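Local coordinates for protein Xaa-Pro dipeptidase (Pyrococcus horikoshii, PDB 1WY2) that probably splits dipeptides that carry proline at the C-terminal position and a nonpolar residue before it, using a pair of metal ions held in each subunit, at residues G206-I211 / G325-E330; K201-G206 / I228-P233; Y241-E246 / P317-P322. All coordinates share one frame; numbering follows the deposited sequence.

Interaction 1 (G206-I211 / G325-E330). With ZN (zinc ion), chain D; ZN (zinc ion), chain E.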
# COMPACT_ATOMS: atom_id res chain seq x y z
N GLY A 206 20.49 23.20 14.49
CA GLY A 206 21.15 23.62 13.26
C GLY A 206 20.71 22.77 12.09
O GLY A 206 21.11 23.00 10.95
N ASP A 207 19.89 21.76 12.37
CA ASP A 207 19.39 20.85 11.35
C ASP A 207 18.27 21.42 10.48
O ASP A 207 17.37 22.09 10.99
CB ASP A 207 18.81 19.58 12.00
CG ASP A 207 19.82 18.49 12.19
OD1 ASP A 207 21.03 18.71 11.93
OD2 ASP A 207 19.40 17.39 12.62
N LEU A 208 18.35 21.17 9.18
CA LEU A 208 17.26 21.54 8.28
C LEU A 208 16.37 20.33 8.49
O LEU A 208 16.87 19.21 8.61
CB LEU A 208 17.73 21.56 6.82
CG LEU A 208 18.17 22.89 6.21
CD1 LEU A 208 18.88 22.64 4.89
CD2 LEU A 208 16.96 23.80 6.00
N VAL A 209 15.06 20.52 8.54
CA VAL A 209 14.15 19.39 8.72
C VAL A 209 13.01 19.50 7.72
O VAL A 209 12.25 20.47 7.73
CB VAL A 209 13.55 19.35 10.15
CG1 VAL A 209 12.76 18.04 10.33
CG2 VAL A 209 14.66 19.45 11.19
N VAL A 210 12.92 18.51 6.84
CA VAL A 210 11.86 18.48 5.84
C VAL A 210 10.72 17.64 6.42
O VAL A 210 10.95 16.52 6.88
CB VAL A 210 12.36 17.85 4.51
CG1 VAL A 210 11.21 17.76 3.50
CG2 VAL A 210 13.50 18.67 3.94
N ILE A 211 9.52 18.20 6.39
CA ILE A 211 8.32 17.54 6.91
C ILE A 211 7.33 17.37 5.76
O ILE A 211 6.72 18.35 5.32
CB ILE A 211 7.67 18.40 8.02
CG1 ILE A 211 8.70 18.74 9.10
CG2 ILE A 211 6.48 17.67 8.63
CD1 ILE A 211 8.30 19.90 9.99
N GLY A 325 22.21 18.53 3.02
CA GLY A 325 20.87 18.93 3.41
C GLY A 325 20.00 19.28 2.22
O GLY A 325 20.48 19.35 1.09
N GLY A 326 18.72 19.51 2.48
CA GLY A 326 17.82 19.84 1.39
C GLY A 326 16.62 20.63 1.87
O GLY A 326 16.35 20.72 3.06
N VAL A 327 15.89 21.20 0.91
CA VAL A 327 14.71 21.99 1.22
C VAL A 327 13.60 21.69 0.22
O VAL A 327 13.84 21.64 -0.98
CB VAL A 327 15.00 23.51 1.14
CG1 VAL A 327 13.71 24.30 1.34
CG2 VAL A 327 16.03 23.90 2.19
N ARG A 328 12.38 21.48 0.72
CA ARG A 328 11.22 21.27 -0.13
C ARG A 328 10.03 21.98 0.49
O ARG A 328 9.83 21.95 1.71
CB ARG A 328 10.89 19.78 -0.31
CG ARG A 328 9.61 19.57 -1.15
CD ARG A 328 9.42 18.13 -1.67
NE ARG A 328 9.20 17.14 -0.61
CZ ARG A 328 10.14 16.36 -0.10
NH1 ARG A 328 11.39 16.45 -0.52
NH2 ARG A 328 9.83 15.46 0.83
N ILE A 329 9.25 22.66 -0.35
CA ILE A 329 8.05 23.36 0.10
C ILE A 329 6.97 22.89 -0.86
O ILE A 329 7.07 23.08 -2.07
CB ILE A 329 8.24 24.88 0.02
CG1 ILE A 329 9.39 25.30 0.95
CG2 ILE A 329 6.95 25.58 0.43
CD1 ILE A 329 9.76 26.77 0.87
N GLU A 330 5.93 22.27 -0.30
CA GLU A 330 4.84 21.71 -1.10
C GLU A 330 3.44 22.07 -0.63
O GLU A 330 3.14 22.04 0.56
CB GLU A 330 4.97 20.18 -1.11
CG GLU A 330 3.71 19.44 -1.56
CD GLU A 330 3.86 17.94 -1.52
OE1 GLU A 330 4.51 17.42 -0.59
OE2 GLU A 330 3.30 17.27 -2.42
ZN ZN D . 4.41 15.47 -0.17
ZN ZN E . 3.57 15.36 -3.21

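Interaction 2 (K201-G206 / I228-P233)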
# COMPACT_ATOMS: atom_id res chain seq x y z
N LYS A 201 17.15 8.40 13.50
CA LYS A 201 18.08 9.51 13.67
C LYS A 201 17.48 10.56 14.60
O LYS A 201 16.29 10.86 14.53
CB LYS A 201 18.39 10.18 12.33
CG LYS A 201 19.27 11.43 12.46
CD LYS A 201 19.47 12.13 11.12
CE LYS A 201 20.39 13.34 11.26
NZ LYS A 201 19.86 14.37 12.19
N ARG A 202 18.31 11.11 15.49
CA ARG A 202 17.83 12.14 16.39
C ARG A 202 18.15 13.50 15.79
O ARG A 202 19.22 13.71 15.21
CB ARG A 202 18.45 11.99 17.78
CG ARG A 202 17.86 10.82 18.56
CD ARG A 202 18.39 10.72 19.98
NE ARG A 202 17.79 9.58 20.68
CZ ARG A 202 16.54 9.53 21.11
NH1 ARG A 202 15.72 10.56 20.93
NH2 ARG A 202 16.09 8.44 21.73
N ILE A 203 17.20 14.42 15.92
CA ILE A 203 17.35 15.77 15.40
C ILE A 203 18.36 16.58 16.21
O ILE A 203 18.40 16.50 17.44
CB ILE A 203 15.97 16.47 15.41
CG1 ILE A 203 15.01 15.67 14.52
CG2 ILE A 203 16.09 17.91 14.92
CD1 ILE A 203 13.56 16.10 14.61
N GLU A 204 19.19 17.37 15.52
CA GLU A 204 20.20 18.19 16.20
C GLU A 204 19.97 19.66 15.90
O GLU A 204 19.38 20.01 14.88
CB GLU A 204 21.60 17.81 15.72
CG GLU A 204 21.91 16.32 15.73
CD GLU A 204 23.35 16.03 15.34
OE1 GLU A 204 24.24 16.20 16.20
OE2 GLU A 204 23.59 15.63 14.18
N ARG A 205 20.44 20.53 16.79
CA ARG A 205 20.28 21.96 16.57
C ARG A 205 21.08 22.35 15.32
O ARG A 205 22.19 21.87 15.12
CB ARG A 205 20.76 22.77 17.78
CG ARG A 205 20.63 24.28 17.60
CD ARG A 205 20.83 25.03 18.91
NE ARG A 205 19.66 24.95 19.78
CZ ARG A 205 18.57 25.69 19.63
NH1 ARG A 205 18.49 26.58 18.65
NH2 ARG A 205 17.55 25.55 20.47
N GLY A 206 20.49 23.20 14.49
CA GLY A 206 21.15 23.62 13.26
C GLY A 206 20.71 22.77 12.09
O GLY A 206 21.11 23.00 10.95
N ILE A 228 11.90 23.46 7.94
CA ILE A 228 12.26 24.39 9.01
C ILE A 228 13.72 24.14 9.38
O ILE A 228 14.37 23.26 8.83
CB ILE A 228 11.39 24.17 10.28
CG1 ILE A 228 11.62 22.77 10.85
CG2 ILE A 228 9.91 24.38 9.96
CD1 ILE A 228 10.90 22.51 12.16
N VAL A 229 14.23 24.95 10.30
CA VAL A 229 15.59 24.80 10.78
C VAL A 229 15.50 24.85 12.29
O VAL A 229 14.79 25.69 12.85
CB VAL A 229 16.54 25.93 10.31
CG1 VAL A 229 17.89 25.78 11.00
CG2 VAL A 229 16.71 25.88 8.80
N VAL A 230 16.19 23.93 12.96
CA VAL A 230 16.18 23.89 14.41
C VAL A 230 17.25 24.88 14.86
O VAL A 230 18.44 24.61 14.75
CB VAL A 230 16.51 22.49 14.94
CG1 VAL A 230 16.49 22.48 16.46
CG2 VAL A 230 15.51 21.48 14.39
N GLY A 231 16.80 26.03 15.36
CA GLY A 231 17.73 27.05 15.80
C GLY A 231 17.87 28.08 14.70
O GLY A 231 16.92 28.34 13.96
N SER A 232 19.06 28.67 14.57
CA SER A 232 19.31 29.67 13.54
C SER A 232 19.94 29.03 12.32
O SER A 232 20.87 28.22 12.43
CB SER A 232 20.22 30.77 14.09
OG SER A 232 19.65 31.38 15.23
N PRO A 233 19.45 29.37 11.12
CA PRO A 233 20.02 28.80 9.90
C PRO A 233 21.29 29.52 9.48
O PRO A 233 21.42 30.72 9.72
CB PRO A 233 18.90 29.00 8.89
CG PRO A 233 18.35 30.33 9.29
CD PRO A 233 18.28 30.21 10.81

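Interaction 3 (Y241-E246 / P317-P322)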
# COMPACT_ATOMS: atom_id res chain seq x y z
N TYR A 241 16.96 27.72 0.75
CA TYR A 241 15.58 27.88 1.21
C TYR A 241 14.88 29.01 0.45
O TYR A 241 13.76 28.85 -0.04
CB TYR A 241 15.57 28.17 2.71
CG TYR A 241 14.33 28.91 3.18
CD1 TYR A 241 13.09 28.28 3.26
CD2 TYR A 241 14.41 30.26 3.55
CE1 TYR A 241 11.96 28.97 3.68
CE2 TYR A 241 13.28 30.96 3.97
CZ TYR A 241 12.06 30.31 4.03
OH TYR A 241 10.95 31.00 4.46
N GLU A 242 15.54 30.16 0.35
CA GLU A 242 14.96 31.31 -0.34
C GLU A 242 14.68 31.01 -1.81
O GLU A 242 13.70 31.49 -2.38
CB GLU A 242 15.88 32.53 -0.22
CG GLU A 242 16.15 32.96 1.22
CD GLU A 242 17.04 34.18 1.33
OE1 GLU A 242 18.05 34.26 0.59
OE2 GLU A 242 16.75 35.06 2.17
N ILE A 243 15.55 30.21 -2.41
CA ILE A 243 15.40 29.83 -3.82
C ILE A 243 14.18 28.92 -4.01
O ILE A 243 13.39 29.12 -4.93
CB ILE A 243 16.67 29.14 -4.34
CG1 ILE A 243 17.84 30.13 -4.32
CG2 ILE A 243 16.44 28.60 -5.75
CD1 ILE A 243 19.18 29.51 -4.67
N VAL A 244 14.05 27.91 -3.16
CA VAL A 244 12.91 27.00 -3.27
C VAL A 244 11.61 27.77 -3.00
O VAL A 244 10.61 27.56 -3.69
CB VAL A 244 13.03 25.83 -2.27
CG1 VAL A 244 11.76 24.98 -2.30
CG2 VAL A 244 14.23 24.96 -2.65
N LEU A 245 11.63 28.65 -2.01
CA LEU A 245 10.44 29.45 -1.68
C LEU A 245 10.03 30.31 -2.86
O LEU A 245 8.85 30.42 -3.19
CB LEU A 245 10.73 30.35 -0.47
CG LEU A 245 9.58 31.25 -0.01
CD1 LEU A 245 8.42 30.40 0.49
CD2 LEU A 245 10.07 32.18 1.08
N GLU A 246 11.01 30.93 -3.51
CA GLU A 246 10.74 31.79 -4.65
C GLU A 246 10.12 30.99 -5.80
O GLU A 246 9.14 31.41 -6.41
CB GLU A 246 12.03 32.45 -5.14
CG GLU A 246 11.84 33.42 -6.29
CD GLU A 246 13.15 33.84 -6.91
OE1 GLU A 246 14.18 33.80 -6.20
OE2 GLU A 246 13.16 34.23 -8.10
N PRO A 317 8.62 22.18 -5.48
CA PRO A 317 10.01 22.19 -5.92
C PRO A 317 10.92 21.93 -4.72
O PRO A 317 10.51 22.10 -3.57
CB PRO A 317 10.17 23.61 -6.47
CG PRO A 317 9.29 24.41 -5.55
CD PRO A 317 8.05 23.54 -5.46
N GLY A 318 12.14 21.49 -4.99
CA GLY A 318 13.07 21.23 -3.91
C GLY A 318 14.50 21.23 -4.41
O GLY A 318 14.73 21.12 -5.61
N ILE A 319 15.44 21.39 -3.49
CA ILE A 319 16.87 21.37 -3.80
C ILE A 319 17.51 20.45 -2.77
O ILE A 319 17.34 20.66 -1.56
CB ILE A 319 17.50 22.77 -3.70
CG1 ILE A 319 16.95 23.66 -4.82
CG2 ILE A 319 19.02 22.66 -3.77
CD1 ILE A 319 17.47 25.09 -4.76
N TYR A 320 18.22 19.44 -3.24
CA TYR A 320 18.85 18.48 -2.35
C TYR A 320 20.35 18.38 -2.61
O TYR A 320 20.76 18.01 -3.71
CB TYR A 320 18.18 17.12 -2.53
CG TYR A 320 16.68 17.24 -2.60
CD1 TYR A 320 16.04 17.45 -3.82
CD2 TYR A 320 15.91 17.24 -1.44
CE1 TYR A 320 14.66 17.66 -3.88
CE2 TYR A 320 14.53 17.45 -1.49
CZ TYR A 320 13.92 17.66 -2.71
OH TYR A 320 12.56 17.87 -2.77
N ILE A 321 21.13 18.72 -1.60
CA ILE A 321 22.60 18.69 -1.68
C ILE A 321 23.09 17.44 -0.95
O ILE A 321 23.02 17.36 0.27
CB ILE A 321 23.21 19.94 -1.01
CG1 ILE A 321 22.51 21.21 -1.51
CG2 ILE A 321 24.70 20.01 -1.30
CD1 ILE A 321 22.57 21.40 -3.02
N PRO A 322 23.59 16.45 -1.70
CA PRO A 322 23.98 15.14 -1.20
C PRO A 322 24.82 15.24 0.09
O PRO A 322 25.83 15.93 0.16
CB PRO A 322 24.79 14.45 -2.29
CG PRO A 322 24.42 15.09 -3.62
CD PRO A 322 23.72 16.46 -3.15

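Interaction 1 (G206-I211 / G325-E330)
L208 and V210 reach from strand 208-211 across to strand 325-328, and no hydrogen bond joins the two. The short strand axes approach to 6.9 Å and their directions differ by 41°; each strand bonds to other neighbours, and the two meet here through side chains. L208 shows how. Its CB lies 4.1 Å from the carbonyl O of G326; CG, set beside the backbone N at a chi1 of -96°, well off a staggered value, is the fork. From there CD1 comes 3.7 Å from the same G326 O, while CD2 meets V327 CG2 at 3.9 Å, the two side chains crossing at about a right angle. G325 suits its place because a CB there would press on L208 CD1, and its backbone angles call for glycine anyway. V210 uses both methyls: CG2 lies 3.6 Å from G326 O, a buried carbonyl without a polar partner, and CG1 sits over one face of the R328 guanidinium, offset toward its rim, 3.8 Å from NH2. R328 bends at chi3 (66°); its NH2 forms a salt bridge with the metal ligand D212, and NH1 a hydrogen bond with Y320 OH. Two residues on, the E330 carboxylate bridges two zinc ions, OE1 at 2.0 Å from one and OE2 at 2.1 Å from the other. D212 and D223 are the other protein ligands of the first ion, D223, H287 and E316 those of the second. A glutamate bridging two metal ions, with aspartate, histidine and glutamate ligands around it, is the hallmark of the M24 pita-bread metallopeptidases.

Interaction 2 (K201-G206 / I228-P233)
G206 N donates to V230 O in the carbonyl plane, the N-H pointing at the oxygen at 156°, and V230 N in turn bonds to D207 O, so two residues, G206 and D207, face the single residue V230 just beyond the strand ends. This is a G1 beta bulge, placed where the loop 201-206 runs into the antiparallel pair of strands 208-217 and 220-229. The G206 N to V230 O separation, 2.5 Å, is very short for such a bond and its exact value is best read with caution. Glycine suits the bulge because its phi of 95° would drive any CB against the carbonyl O of R205; G231 is glycine for a similar reason. V230, pointing toward the loop, packs against I203, E204 and R205. Its CG2 methyl meets I203 CG2 at 3.7 Å, the side chains crossing at about a right angle, its CB lies 3.8 Å from E204 O, and CG1, anti to the backbone N (chi1 -180°), reaches R205 CA at 3.8 Å. An alanine here removes both methyls, and the gap left beside I203 CG2 and R205 CA would probably let the loop shift. A branched apolar residue thus suits this buried spot, whereas the charged chains of R205 and E204 keep to the exposed side. R205 bends at chi3 and brings its guanidinium obliquely alongside G231, while NE forms a salt bridge with E156. K201 NZ, bonded also to D207, donates to R202 O from above that carbonyl plane. Nearer the bulge, the aliphatic CG of R205 lies 3.6 Å from V230 O.

Interaction 3 (Y241-E246 / P317-P322)
V244 is wedged between P317 and I319, and this is the tight part of the contact. Its CG1 reaches the carbonyl O of P317 at 3.4 Å and the ring carbon CG of P317 at 4.1 Å. The other methyl, CG2, set beside the backbone N while CG1 is anti to it (chi1 173°), lies against I319 CG1 at 3.7 Å, the two side chains sliding past each other in opposite directions. V244 CG2 also lies 4.1 Å from G318 CA; glycine is called for on the other side of that backbone, where a CB would collide with Y320 OH. At the neighbouring I243 the contact thins: it offers CG2 to I319 CD1 at 3.8 Å, and I272 of helix 261-274 packs on both isoleucines. The helix runs against the strand at 153° with the short axes 8.2 Å apart, and the strand then leaves it, so that I321 and P322 are partly exposed; P322 packs on E62 of the second subunit. E242, on a helix face turned from the strand, is exposed. With no hydrogen bond or charge pair across it, the contact is consistent with cohesion by burial of aliphatic groups, valine and isoleucine methyls and a proline ring, and so depends on shape and the exclusion of water rather than on directed bonds, just beyond the metal ligand E316.

All three contacts lie within the M24 metallopeptidase region, on the same side of the chain's centre. Interactions 1 and 2 have centres about 10 Å apart, share G206, and alternate along the chain; interaction 1 uses strand 208-217 and interaction 2 its antiparallel neighbour 220-229. Interaction 3, its centre about 9 Å from that of interaction 1, is nested between the latter's segments and joins it through the neighbouring strands 312-321 and 325-336. Interactions 2 and 3 are in series, about 17 Å between centres and without touching, linked by the passage from strand 220-229 into helix 235-254. The bulge lies at the open end of the hairpin, and these four strands carry metal ligands, besides H287.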